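Local coordinates for putative molybdenum carrier protein (Syntrophus aciditrophicus SB, PDB 3IMK) that is of unknown function but may carry molybdenum, and belongs to the circularly permuted YpsA family of the SLOG superfamily, at residues E4-T9 with L119-T124; G14-A19 with S64-K69; A23-I28 with E144-T149; K40-L43 with R48-E51; L43-R48 with G136-K141. All coordinates share one frame; numbering follows the deposited sequence.

In the fold
The chain folds into a three-layer alpha/beta domain around a six-stranded parallel sheet. Contact 1 ties the N-terminal arm to helix 113-126 and stands about 30 Å, centre to centre, from contact 4. Contacts 2, 3 and 5 gather round the glycine-rich loop between strand 10-12 and helix 19-29; the centres of contacts 2 and 5 are about 9 Å apart. Contact 4 closes the base of the 43-48 loop that contact 5 uses, sharing L43 and R48. Along the chain contact 4 falls within the span of contact 2, whose segments alternate with those of contacts 3 and 5. These contacts bring distant loops together where a MES buffer molecule and glycerol are bound, probably marking a pocket.

Contact 1 of 5, residues E4-T9 with L119-T124; sequences EKPAIT and LINSWT
P6 packs on T124 and N121, so the irregular arm that leads into the parallel sheet of this alpha/beta fold packs against helix 113-126. The close-packed part is made by the proline ring. Its CB lies 3.7 Å from T124 OG1, CG is equally near that oxygen, and F156 of helix 145-157 touches both residues. Proline suits the place because its ring is compact and apolar and holds the arm extended. T124 has chi1 at 55°, which sets OG1 between its backbone N and carbonyl carbon and lets it donate to I120 O at 2.9 Å; the hydroxyl is thus satisfied inside its own helix while its flank bears the proline. The threonine methyl CG2 meets I8 CD1 more loosely, at 4.3 Å. With an alanine here, the ring of P6 would probably lose the hydroxyl it rests on, and I8 its methyl neighbour. The more exposed side is bridged by water. A chi1 of 177° turns the amide of N121 away from its own backbone N, bringing ND2 within 3.4 Å of P6 CD. Asparagine serves here by holding a water: this molecule accepts from N121 ND2 at 3.1 Å and donates to E4 O at 2.6 Å.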
# COMPACT_ATOMS: atom_id res chain seq x y z
N GLU A 4 -14.79 17.92 -4.83
CA GLU A 4 -14.45 17.00 -3.75
C GLU A 4 -13.08 16.37 -3.96
O GLU A 4 -12.75 15.96 -5.08
CB GLU A 4 -15.51 15.90 -3.63
CG GLU A 4 -15.29 14.98 -2.42
CD GLU A 4 -16.45 14.00 -2.23
OE1 GLU A 4 -17.41 13.99 -3.06
OE2 GLU A 4 -16.40 13.25 -1.23
N LYS A 5 -12.30 16.27 -2.88
CA LYS A 5 -10.93 15.70 -2.89
C LYS A 5 -10.88 14.41 -2.01
O LYS A 5 -11.77 14.20 -1.20
CB LYS A 5 -9.93 16.72 -2.35
CG LYS A 5 -9.96 18.10 -3.03
N PRO A 6 -9.86 13.53 -2.19
CA PRO A 6 -9.72 12.37 -1.32
C PRO A 6 -9.53 12.82 0.15
O PRO A 6 -8.93 13.88 0.39
CB PRO A 6 -8.43 11.70 -1.83
CG PRO A 6 -8.29 12.16 -3.21
CD PRO A 6 -8.80 13.58 -3.21
N ALA A 7 -10.08 12.09 1.10
CA ALA A 7 -9.86 12.37 2.50
C ALA A 7 -9.04 11.24 3.13
O ALA A 7 -9.56 10.41 3.85
CB ALA A 7 -11.20 12.56 3.26
N ILE A 8 -7.74 11.22 2.83
CA ILE A 8 -6.89 10.16 3.34
C ILE A 8 -6.44 10.50 4.76
O ILE A 8 -5.58 11.38 4.96
CB ILE A 8 -5.69 9.89 2.41
CG1 ILE A 8 -6.14 9.60 0.99
CG2 ILE A 8 -4.81 8.72 2.91
CD1 ILE A 8 -7.11 8.44 0.82
N THR A 9 -7.07 9.85 5.73
CA THR A 9 -6.78 10.08 7.13
C THR A 9 -5.70 9.18 7.66
O THR A 9 -5.14 9.42 8.73
CB THR A 9 -8.05 9.89 7.97
OG1 THR A 9 -8.47 8.51 7.79
CG2 THR A 9 -9.15 10.90 7.55
N LEU A 119 -6.90 7.93 -11.77
CA LEU A 119 -7.67 6.74 -11.41
C LEU A 119 -7.79 6.53 -9.90
O LEU A 119 -8.85 6.12 -9.40
CB LEU A 119 -7.11 5.47 -12.07
CG LEU A 119 -7.66 5.06 -13.43
CD1 LEU A 119 -7.92 6.16 -14.42
CD2 LEU A 119 -6.82 3.93 -14.05
N ILE A 120 -6.69 6.70 -9.17
CA ILE A 120 -6.70 6.53 -7.73
C ILE A 120 -7.63 7.58 -7.08
O ILE A 120 -8.36 7.29 -6.13
CB ILE A 120 -5.26 6.59 -7.12
CG1 ILE A 120 -4.34 5.52 -7.73
CG2 ILE A 120 -5.33 6.45 -5.57
CD1 ILE A 120 -2.85 5.71 -7.45
N ASN A 121 -7.56 8.79 -7.57
CA ASN A 121 -8.46 9.85 -7.06
C ASN A 121 -9.94 9.44 -7.27
O ASN A 121 -10.75 9.57 -6.34
CB ASN A 121 -8.10 11.17 -7.74
CG ASN A 121 -8.99 12.31 -7.34
OD1 ASN A 121 -10.13 12.38 -7.79
ND2 ASN A 121 -8.46 13.24 -6.56
N SER A 122 -10.31 9.01 -8.46
CA SER A 122 -11.69 8.64 -8.73
C SER A 122 -12.12 7.48 -7.81
O SER A 122 -13.23 7.47 -7.24
CB SER A 122 -11.79 8.24 -10.19
OG SER A 122 -11.55 9.35 -11.04
N TRP A 123 -11.23 6.50 -7.62
CA TRP A 123 -11.55 5.32 -6.87
C TRP A 123 -11.68 5.62 -5.37
O TRP A 123 -12.59 5.16 -4.69
CB TRP A 123 -10.45 4.24 -7.13
CG TRP A 123 -10.46 3.01 -6.25
CD1 TRP A 123 -11.28 1.95 -6.34
CD2 TRP A 123 -9.54 2.73 -5.21
NE1 TRP A 123 -10.95 1.01 -5.39
CE2 TRP A 123 -9.86 1.47 -4.69
CE3 TRP A 123 -8.44 3.41 -4.68
CZ2 TRP A 123 -9.16 0.90 -3.65
CZ3 TRP A 123 -7.72 2.83 -3.65
CH2 TRP A 123 -8.11 1.61 -3.12
N THR A 124 -10.70 6.34 -4.83
CA THR A 124 -10.75 6.69 -3.38
C THR A 124 -11.97 7.53 -3.06
O THR A 124 -12.66 7.30 -2.06
CB THR A 124 -9.46 7.39 -2.86
OG1 THR A 124 -9.17 8.55 -3.64
CG2 THR A 124 -8.29 6.43 -2.82
O HOH W 1 -10.83 15.25 -6.61

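Contact 2 of 5, residues G14-A19 with S64-K69; sequences GGQTGA and SKRTEK
R66 lays the end of its aliphatic chain and its NE over the backbone of G14, with CD 3.8 Å from G14 CA. From there NE donates to G14 O at 3.0 Å with an N-H...O angle of 157°; the carbonyl oxygen sits at the guanidinium edge, tilted modestly from its plane. CG of R66 sits between the backbone N and the carbonyl carbon (chi1 73°), and the chain then bends at chi2 (86°) as it passes from helix 63-72 onto the loop. Glycine fits position 14 because a beta carbon would lie only 2.6 Å from R66 NE. The loop concerned, G14-A19, follows strand 10-12 and leads into helix 19-29, consistent with the glycine-rich strand-to-helix loop of Rossmann-like folds, to which the SLOG superfamily belongs. G18 is the N-cap of that helix and its N binds a buffer sulfonate, consistent with an anion site. Beyond G14, Q16 crosses R66 at about a right angle, its CB 3.8 Å from R66 NH2. Its OE1 accepts from T17 N at 3.0 Å in the carbonyl plane, on a lone pair, and also bonds E45 N, which fixes the amide's rotation. Two waters add to the grip on R66 NH2: one accepts from NH2 at 2.8 Å and donates to G14 O, while the other accepts from NH2 and, weakly, from Q16 NE2.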
# COMPACT_ATOMS: atom_id res chain seq x y z
N GLY A 14 2.30 -3.23 5.18
CA GLY A 14 2.88 -4.36 5.88
C GLY A 14 4.36 -4.22 6.16
O GLY A 14 4.97 -5.17 6.60
N GLY A 15 4.93 -3.04 5.93
CA GLY A 15 6.31 -2.76 6.35
C GLY A 15 7.38 -3.36 5.43
O GLY A 15 8.56 -3.14 5.72
N GLN A 16 7.03 -4.12 4.41
CA GLN A 16 8.05 -4.76 3.55
C GLN A 16 8.86 -3.67 2.84
O GLN A 16 8.40 -2.55 2.67
CB GLN A 16 7.34 -5.67 2.52
CG GLN A 16 8.18 -6.52 1.59
CD GLN A 16 9.13 -7.45 2.36
OE1 GLN A 16 10.12 -6.98 2.92
NE2 GLN A 16 8.81 -8.76 2.44
N THR A 17 10.04 -4.03 2.33
CA THR A 17 10.72 -3.12 1.42
C THR A 17 9.87 -2.97 0.16
O THR A 17 8.91 -3.70 -0.11
CB THR A 17 12.08 -3.73 0.98
OG1 THR A 17 11.80 -4.94 0.30
CG2 THR A 17 12.99 -4.00 2.21
N GLY A 18 10.21 -1.97 -0.66
CA GLY A 18 9.47 -1.74 -1.88
C GLY A 18 8.24 -0.87 -1.73
O GLY A 18 8.30 0.15 -1.09
N ALA A 19 7.11 -1.33 -2.24
CA ALA A 19 5.89 -0.55 -2.17
C ALA A 19 5.46 -0.22 -0.73
O ALA A 19 5.09 0.92 -0.43
CB ALA A 19 4.71 -1.30 -2.89
N SER A 64 1.74 -14.07 5.04
CA SER A 64 0.38 -14.09 4.52
C SER A 64 -0.64 -13.52 5.53
O SER A 64 -1.56 -12.77 5.13
CB SER A 64 -0.01 -15.48 4.05
OG SER A 64 0.77 -15.81 2.90
N LYS A 65 -0.48 -13.85 6.80
CA LYS A 65 -1.42 -13.43 7.84
C LYS A 65 -1.37 -11.92 8.02
O LYS A 65 -2.41 -11.27 8.27
CB LYS A 65 -1.22 -14.21 9.13
CG LYS A 65 -1.64 -15.63 8.97
CD LYS A 65 -1.27 -16.49 10.15
CE LYS A 65 -1.65 -17.97 9.87
NZ LYS A 65 -1.18 -18.89 10.97
N ARG A 66 -0.17 -11.31 7.97
CA ARG A 66 -0.12 -9.83 8.11
C ARG A 66 -0.69 -9.15 6.86
O ARG A 66 -1.34 -8.11 6.97
CB ARG A 66 1.28 -9.30 8.52
CG ARG A 66 2.37 -9.31 7.48
CD ARG A 66 2.40 -8.04 6.57
NE ARG A 66 3.74 -7.84 5.99
CZ ARG A 66 4.27 -8.55 5.01
NH1 ARG A 66 3.59 -9.49 4.37
NH2 ARG A 66 5.51 -8.28 4.59
N THR A 67 -0.45 -9.69 5.67
CA THR A 67 -1.05 -9.14 4.43
C THR A 67 -2.56 -9.18 4.51
O THR A 67 -3.20 -8.18 4.23
CB THR A 67 -0.49 -9.96 3.25
OG1 THR A 67 0.93 -9.74 3.23
CG2 THR A 67 -1.13 -9.61 1.94
N GLU A 68 -3.09 -10.30 4.98
CA GLU A 68 -4.54 -10.42 5.13
C GLU A 68 -5.09 -9.37 6.10
O GLU A 68 -6.14 -8.77 5.84
CB GLU A 68 -4.90 -11.83 5.64
CG GLU A 68 -6.41 -12.13 5.78
CD GLU A 68 -6.67 -13.51 6.36
OE1 GLU A 68 -5.91 -13.99 7.22
OE2 GLU A 68 -7.64 -14.15 5.91
N LYS A 69 -4.40 -9.19 7.23
CA LYS A 69 -4.83 -8.24 8.30
C LYS A 69 -4.87 -6.80 7.77
O LYS A 69 -5.82 -6.06 8.08
CB LYS A 69 -3.92 -8.37 9.56
CG LYS A 69 -4.45 -7.62 10.80
CD LYS A 69 -5.54 -8.44 11.47
CE LYS A 69 -6.06 -7.74 12.73
NZ LYS A 69 -7.11 -8.57 13.45
O HOH W 2 7.26 -6.94 6.36
O HOH W 3 5.70 -10.11 2.07

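Contact 3 of 5, residues A23-I28 with E144-T149; sequences ALDFAI and EIYQAT
Between 23-28 and 144-149, parts of helices 19-29 and 145-157, the backbones come nearest at A23 and T149, whose CA atoms stand 7.1 Å apart. T149 CG2 lies 4.3 Å from A23 N, and the alanines A19 and A22, which T149 also touches, leave room for it. Its hydroxyl is occupied at home: OG1 donates to I145 O at 2.8 Å, on the face of that carbonyl opposite to the one reached by T149 N. A threonine can therefore line the interface with its hydroxyl already bonded. Deeper in the fold F26 packs on M150 and L153, extending the helix-helix packing of this alpha/beta domain. On the other flank the join is polar. Y146 holds CG anti to its backbone N (chi1 175°), which aims the ring across the gap toward D25. Its OH donates to D25 OD2 at 2.6 Å, and the oxygen lies in the ring plane at the phenol edge. OD2 is met on its anti side, 17° out of the carboxylate plane, and the two planes stand 68° apart. D25 OD1 bonds the hydroxyl of Y53, so the carboxylate is held between two tyrosines and its rotation is fixed. A phenylalanine at Y146 would probably leave D25 OD2 without its donor and the carboxylate freer to turn. The short bond anchors the phenol oxygen to a carboxylate, and this charge-assisted link probably steadies the tyrosine beside a bound buffer molecule, in what may be a ligand pocket.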
# COMPACT_ATOMS: atom_id res chain seq x y z
N ALA A 23 5.11 3.59 0.87
CA ALA A 23 3.90 4.13 1.43
C ALA A 23 4.09 4.82 2.77
O ALA A 23 3.55 5.92 3.02
CB ALA A 23 2.84 2.99 1.55
N LEU A 24 4.85 4.17 3.66
CA LEU A 24 5.09 4.72 4.98
C LEU A 24 5.96 5.99 4.93
O LEU A 24 5.69 6.97 5.60
CB LEU A 24 5.74 3.66 5.90
CG LEU A 24 4.93 2.37 6.09
CD1 LEU A 24 5.70 1.37 7.02
CD2 LEU A 24 3.52 2.63 6.65
N ASP A 25 7.00 5.97 4.07
CA ASP A 25 7.91 7.10 3.96
C ASP A 25 7.14 8.28 3.40
O ASP A 25 7.35 9.44 3.83
CB ASP A 25 9.11 6.73 3.10
CG ASP A 25 10.06 5.78 3.78
OD1 ASP A 25 10.02 5.68 5.02
OD2 ASP A 25 10.93 5.19 3.08
N PHE A 26 6.23 8.02 2.47
CA PHE A 26 5.40 9.07 1.90
C PHE A 26 4.51 9.67 2.99
O PHE A 26 4.40 10.89 3.13
CB PHE A 26 4.50 8.53 0.78
CG PHE A 26 3.63 9.59 0.16
CD1 PHE A 26 4.17 10.44 -0.79
CD2 PHE A 26 2.35 9.80 0.60
CE1 PHE A 26 3.42 11.47 -1.33
CE2 PHE A 26 1.58 10.85 0.06
CZ PHE A 26 2.16 11.68 -0.90
N ALA A 27 3.84 8.79 3.76
CA ALA A 27 2.96 9.28 4.83
C ALA A 27 3.76 10.17 5.78
O ALA A 27 3.31 11.26 6.17
CB ALA A 27 2.32 8.11 5.59
N ILE A 28 4.92 9.70 6.21
CA ILE A 28 5.77 10.47 7.14
C ILE A 28 6.16 11.84 6.55
O ILE A 28 5.98 12.88 7.21
CB ILE A 28 7.00 9.63 7.53
CG1 ILE A 28 6.56 8.44 8.42
CG2 ILE A 28 8.05 10.49 8.32
CD1 ILE A 28 7.57 7.34 8.60
N GLU A 144 12.70 -0.83 -8.95
CA GLU A 144 12.10 0.46 -9.28
C GLU A 144 10.81 0.70 -8.50
O GLU A 144 10.25 1.81 -8.60
CB GLU A 144 11.77 0.57 -10.79
CG GLU A 144 13.01 0.54 -11.71
CD GLU A 144 12.69 0.66 -13.21
OE1 GLU A 144 11.54 0.34 -13.62
OE2 GLU A 144 13.60 1.04 -13.98
N ILE A 145 10.30 -0.28 -7.75
CA ILE A 145 8.98 -0.09 -7.15
C ILE A 145 8.92 0.94 -6.01
O ILE A 145 7.93 1.64 -5.88
CB ILE A 145 8.33 -1.43 -6.74
CG1 ILE A 145 6.82 -1.26 -6.57
CG2 ILE A 145 8.97 -2.00 -5.46
CD1 ILE A 145 6.09 -0.86 -7.78
N TYR A 146 9.99 1.07 -5.22
CA TYR A 146 9.98 2.04 -4.12
C TYR A 146 9.81 3.45 -4.68
O TYR A 146 8.91 4.18 -4.29
CB TYR A 146 11.29 1.93 -3.30
CG TYR A 146 11.38 3.00 -2.24
CD1 TYR A 146 11.90 4.25 -2.51
CD2 TYR A 146 10.91 2.75 -0.95
CE1 TYR A 146 11.93 5.24 -1.55
CE2 TYR A 146 10.92 3.73 0.01
CZ TYR A 146 11.47 4.97 -0.29
OH TYR A 146 11.49 5.97 0.67
N GLN A 147 10.67 3.82 -5.62
CA GLN A 147 10.61 5.20 -6.12
C GLN A 147 9.36 5.44 -6.98
O GLN A 147 8.83 6.55 -7.00
CB GLN A 147 11.86 5.60 -6.91
CG GLN A 147 11.98 7.11 -7.15
CD GLN A 147 11.99 7.92 -5.85
OE1 GLN A 147 12.75 7.58 -4.93
NE2 GLN A 147 11.15 8.95 -5.75
N ALA A 148 8.94 4.43 -7.72
CA ALA A 148 7.74 4.58 -8.51
C ALA A 148 6.53 4.85 -7.61
O ALA A 148 5.64 5.68 -7.95
CB ALA A 148 7.51 3.31 -9.33
N THR A 149 6.47 4.12 -6.49
CA THR A 149 5.42 4.32 -5.49
C THR A 149 5.47 5.74 -4.93
O THR A 149 4.44 6.42 -4.83
CB THR A 149 5.51 3.24 -4.40
OG1 THR A 149 5.24 1.99 -5.03
CG2 THR A 149 4.44 3.48 -3.33

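Contact 4 of 5, residues K40-L43 with R48-E51; sequences KGRL and RVPE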
# COMPACT_ATOMS: atom_id res chain seq x y z
N LYS A 40 5.22 -10.90 13.54
CA LYS A 40 5.93 -10.96 14.80
C LYS A 40 7.43 -10.79 14.54
O LYS A 40 7.96 -11.36 13.60
CB LYS A 40 5.65 -12.27 15.51
CG LYS A 40 6.19 -12.32 16.91
CD LYS A 40 5.97 -13.70 17.53
CE LYS A 40 6.87 -14.82 16.95
NZ LYS A 40 6.77 -16.07 17.77
N GLY A 41 8.10 -9.97 15.34
CA GLY A 41 9.53 -9.69 15.16
C GLY A 41 9.83 -8.62 14.13
O GLY A 41 10.98 -8.29 13.89
N ARG A 42 8.78 -8.03 13.55
CA ARG A 42 8.93 -6.98 12.55
C ARG A 42 9.74 -7.46 11.33
O ARG A 42 10.52 -6.72 10.72
CB ARG A 42 9.54 -5.68 13.13
CG ARG A 42 8.95 -5.21 14.42
CD ARG A 42 9.79 -4.06 14.98
NE ARG A 42 9.80 -2.86 14.15
CZ ARG A 42 8.89 -1.89 14.26
NH1 ARG A 42 7.83 -2.01 15.05
NH2 ARG A 42 9.00 -0.80 13.53
N LEU A 43 9.52 -8.71 10.94
CA LEU A 43 10.33 -9.28 9.88
C LEU A 43 10.06 -8.65 8.52
O LEU A 43 8.90 -8.34 8.17
CB LEU A 43 10.17 -10.79 9.78
CG LEU A 43 10.39 -11.53 11.08
CD1 LEU A 43 10.18 -13.08 10.86
CD2 LEU A 43 11.77 -11.28 11.69
N ARG A 48 14.87 -6.38 10.34
CA ARG A 48 13.84 -5.86 11.24
C ARG A 48 13.39 -4.46 10.75
O ARG A 48 14.21 -3.58 10.53
CB ARG A 48 14.44 -5.79 12.65
CG ARG A 48 13.45 -5.45 13.75
CD ARG A 48 14.14 -5.41 15.10
NE ARG A 48 13.25 -4.92 16.15
CZ ARG A 48 12.39 -5.67 16.83
NH1 ARG A 48 12.29 -6.97 16.59
NH2 ARG A 48 11.64 -5.12 17.79
N VAL A 49 12.09 -4.25 10.58
CA VAL A 49 11.62 -2.93 10.14
C VAL A 49 12.11 -1.91 11.19
O VAL A 49 11.86 -2.09 12.38
CB VAL A 49 10.07 -2.85 10.01
CG1 VAL A 49 9.64 -1.43 9.61
CG2 VAL A 49 9.50 -3.90 9.01
N PRO A 50 12.80 -0.84 10.75
CA PRO A 50 13.39 0.10 11.72
C PRO A 50 12.38 0.61 12.76
O PRO A 50 11.21 0.81 12.46
CB PRO A 50 13.93 1.22 10.85
CG PRO A 50 14.31 0.53 9.59
CD PRO A 50 13.22 -0.53 9.38
N GLU A 51 12.85 0.81 13.97
CA GLU A 51 11.98 1.16 15.08
C GLU A 51 11.33 2.55 14.94
O GLU A 51 10.37 2.84 15.63
CB GLU A 51 12.75 1.06 16.38
CG GLU A 51 13.19 -0.39 16.67
CD GLU A 51 12.09 -1.32 17.23
OE1 GLU A 51 10.87 -1.01 17.18
OE2 GLU A 51 12.48 -2.40 17.75
O HOH W 4 13.50 -9.08 14.43
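The backbones of R42 and V49 join at the neck of a loop: V49 N donates to R42 O at 2.9 Å, nearly straight and in the carbonyl plane, and R48 CA adds a C-H...O contact to the same oxygen. G41 and R42 both have positive phi, a left-handed bend, easy for glycine and less so for R42. The side chains build a salt-bridge network of R42, R48 and E51 in the long connection between strands 34-38 and 56-57. R42 is its buried member; E51 bridges the two arginines. The R42 chain bends at chi3 (64°) and brings the guanidinium edge to the main chain, where NE donates to V49 O at 2.8 Å, within the guanidinium plane. NH2 of R42 gives a bond to P50 O at 2.9 Å, from above that carbonyl's plane, and another to Y53 O. Arginine suits the site because one flat group can pin several carbonyls. One face of it is covered by E51 OE1, 3.6 Å above its centre; this is a long salt bridge of charges alone, since no N-H points at the oxygen. R48 is exposed, with its chain extended as far as NE, and its guanidinium carries R42 CD over one face. The glutamate probably offsets the like charges of R42 and R48, NE to NE being 4.5 Å. V49, buried, sets CG2 against R42 O. R48 takes E51 side-on, NE at 3.1 Å and NH2 at 2.8 Å both donating to the single oxygen OE2 from the same face of its plane.

Contact 5 of 5, residues L43-R48 with G136-K141; sequences LAEGGR and GPRAGK
E45 OE1 is gripped by G140 N, which donates to its syn lone pair at 2.9 Å, and by the hydroxyl of T17. The second oxygen, OE2, forms a salt bridge with R138 NH1 at 2.6 Å, met nearly along its C-O bond and from the edge of the guanidinium. The carboxylate and guanidinium planes are 87° apart, so one nitrogen makes the link and no side-by-side pairing arises. E45 can span the gap because its chain is extended, and a chi1 near 180° (177°) points it straight away from its backbone N. R138 comes to meet it with a straight chain, and K141 CG covers one guanidinium face. Glycine suits position 140, since a beta carbon there would clash with E45 OE2. The glutamate is presented by a type II beta turn from A44 to G47, in which G46 takes the positive phi that such a turn favours. T17 OG1 also accepts from A139 N. The contact thus pins the surface loop that follows strand 34-38 to the loop between strand 131-135 and helix 145-157, with the glycine-rich loop before helix 19-29 wedged against both.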
# COMPACT_ATOMS: atom_id res chain seq x y z
N LEU A 43 9.52 -8.71 10.94
CA LEU A 43 10.33 -9.28 9.88
C LEU A 43 10.06 -8.65 8.52
O LEU A 43 8.90 -8.34 8.17
CB LEU A 43 10.17 -10.79 9.78
CG LEU A 43 10.39 -11.53 11.08
CD1 LEU A 43 10.18 -13.08 10.86
CD2 LEU A 43 11.77 -11.28 11.69
N ALA A 44 11.14 -8.51 7.72
CA ALA A 44 11.06 -7.97 6.38
C ALA A 44 12.33 -8.37 5.63
O ALA A 44 13.35 -8.74 6.24
CB ALA A 44 10.89 -6.45 6.41
N GLU A 45 12.28 -8.29 4.32
CA GLU A 45 13.50 -8.34 3.52
C GLU A 45 14.42 -7.21 3.96
O GLU A 45 13.94 -6.08 4.18
CB GLU A 45 13.15 -8.16 2.06
CG GLU A 45 14.34 -8.12 1.16
CD GLU A 45 13.95 -7.91 -0.29
OE1 GLU A 45 13.53 -6.79 -0.63
OE2 GLU A 45 14.10 -8.86 -1.08
N GLY A 46 15.70 -7.50 4.14
CA GLY A 46 16.64 -6.45 4.60
C GLY A 46 16.66 -6.19 6.10
O GLY A 46 17.40 -5.30 6.56
N GLY A 47 15.97 -6.99 6.90
CA GLY A 47 16.03 -6.96 8.34
C GLY A 47 14.85 -6.32 9.02
O GLY A 47 13.93 -5.82 8.37
N ARG A 48 14.87 -6.38 10.34
CA ARG A 48 13.84 -5.86 11.24
C ARG A 48 13.39 -4.46 10.75
O ARG A 48 14.21 -3.58 10.53
CB ARG A 48 14.44 -5.79 12.65
CG ARG A 48 13.45 -5.45 13.75
CD ARG A 48 14.14 -5.41 15.10
NE ARG A 48 13.25 -4.92 16.15
CZ ARG A 48 12.39 -5.67 16.83
NH1 ARG A 48 12.29 -6.97 16.59
NH2 ARG A 48 11.64 -5.12 17.79
N GLY A 136 2.42 -3.96 -2.56
CA GLY A 136 3.11 -4.24 -3.80
C GLY A 136 4.40 -5.02 -3.55
O GLY A 136 4.70 -5.41 -2.40
N PRO A 137 5.13 -5.30 -4.63
CA PRO A 137 6.32 -6.18 -4.47
C PRO A 137 7.44 -5.62 -3.57
O PRO A 137 7.56 -4.40 -3.36
CB PRO A 137 6.87 -6.34 -5.89
CG PRO A 137 5.76 -5.90 -6.77
CD PRO A 137 4.84 -4.98 -6.03
N ARG A 138 8.22 -6.53 -3.00
CA ARG A 138 9.41 -6.17 -2.24
C ARG A 138 10.47 -5.65 -3.19
O ARG A 138 10.49 -5.96 -4.40
CB ARG A 138 9.91 -7.36 -1.43
CG ARG A 138 10.45 -8.53 -2.29
CD ARG A 138 10.77 -9.69 -1.39
NE ARG A 138 10.91 -10.99 -2.06
CZ ARG A 138 12.01 -11.46 -2.62
NH1 ARG A 138 13.13 -10.76 -2.60
NH2 ARG A 138 12.01 -12.66 -3.17
N ALA A 139 11.40 -4.87 -2.64
CA ALA A 139 12.46 -4.27 -3.47
C ALA A 139 13.33 -5.29 -4.17
O ALA A 139 13.81 -5.04 -5.28
CB ALA A 139 13.33 -3.33 -2.61
N GLY A 140 13.58 -6.41 -3.52
CA GLY A 140 14.35 -7.46 -4.17
C GLY A 140 13.72 -8.06 -5.41
O GLY A 140 14.42 -8.69 -6.25
N LYS A 141 12.41 -7.94 -5.55
CA LYS A 141 11.73 -8.35 -6.76
C LYS A 141 11.61 -7.23 -7.82
O LYS A 141 11.44 -7.50 -9.00
CB LYS A 141 10.35 -8.93 -6.46
CG LYS A 141 10.39 -10.38 -5.90
CD LYS A 141 10.64 -11.42 -7.00
CE LYS A 141 10.59 -12.84 -6.46
NZ LYS A 141 10.72 -13.83 -7.55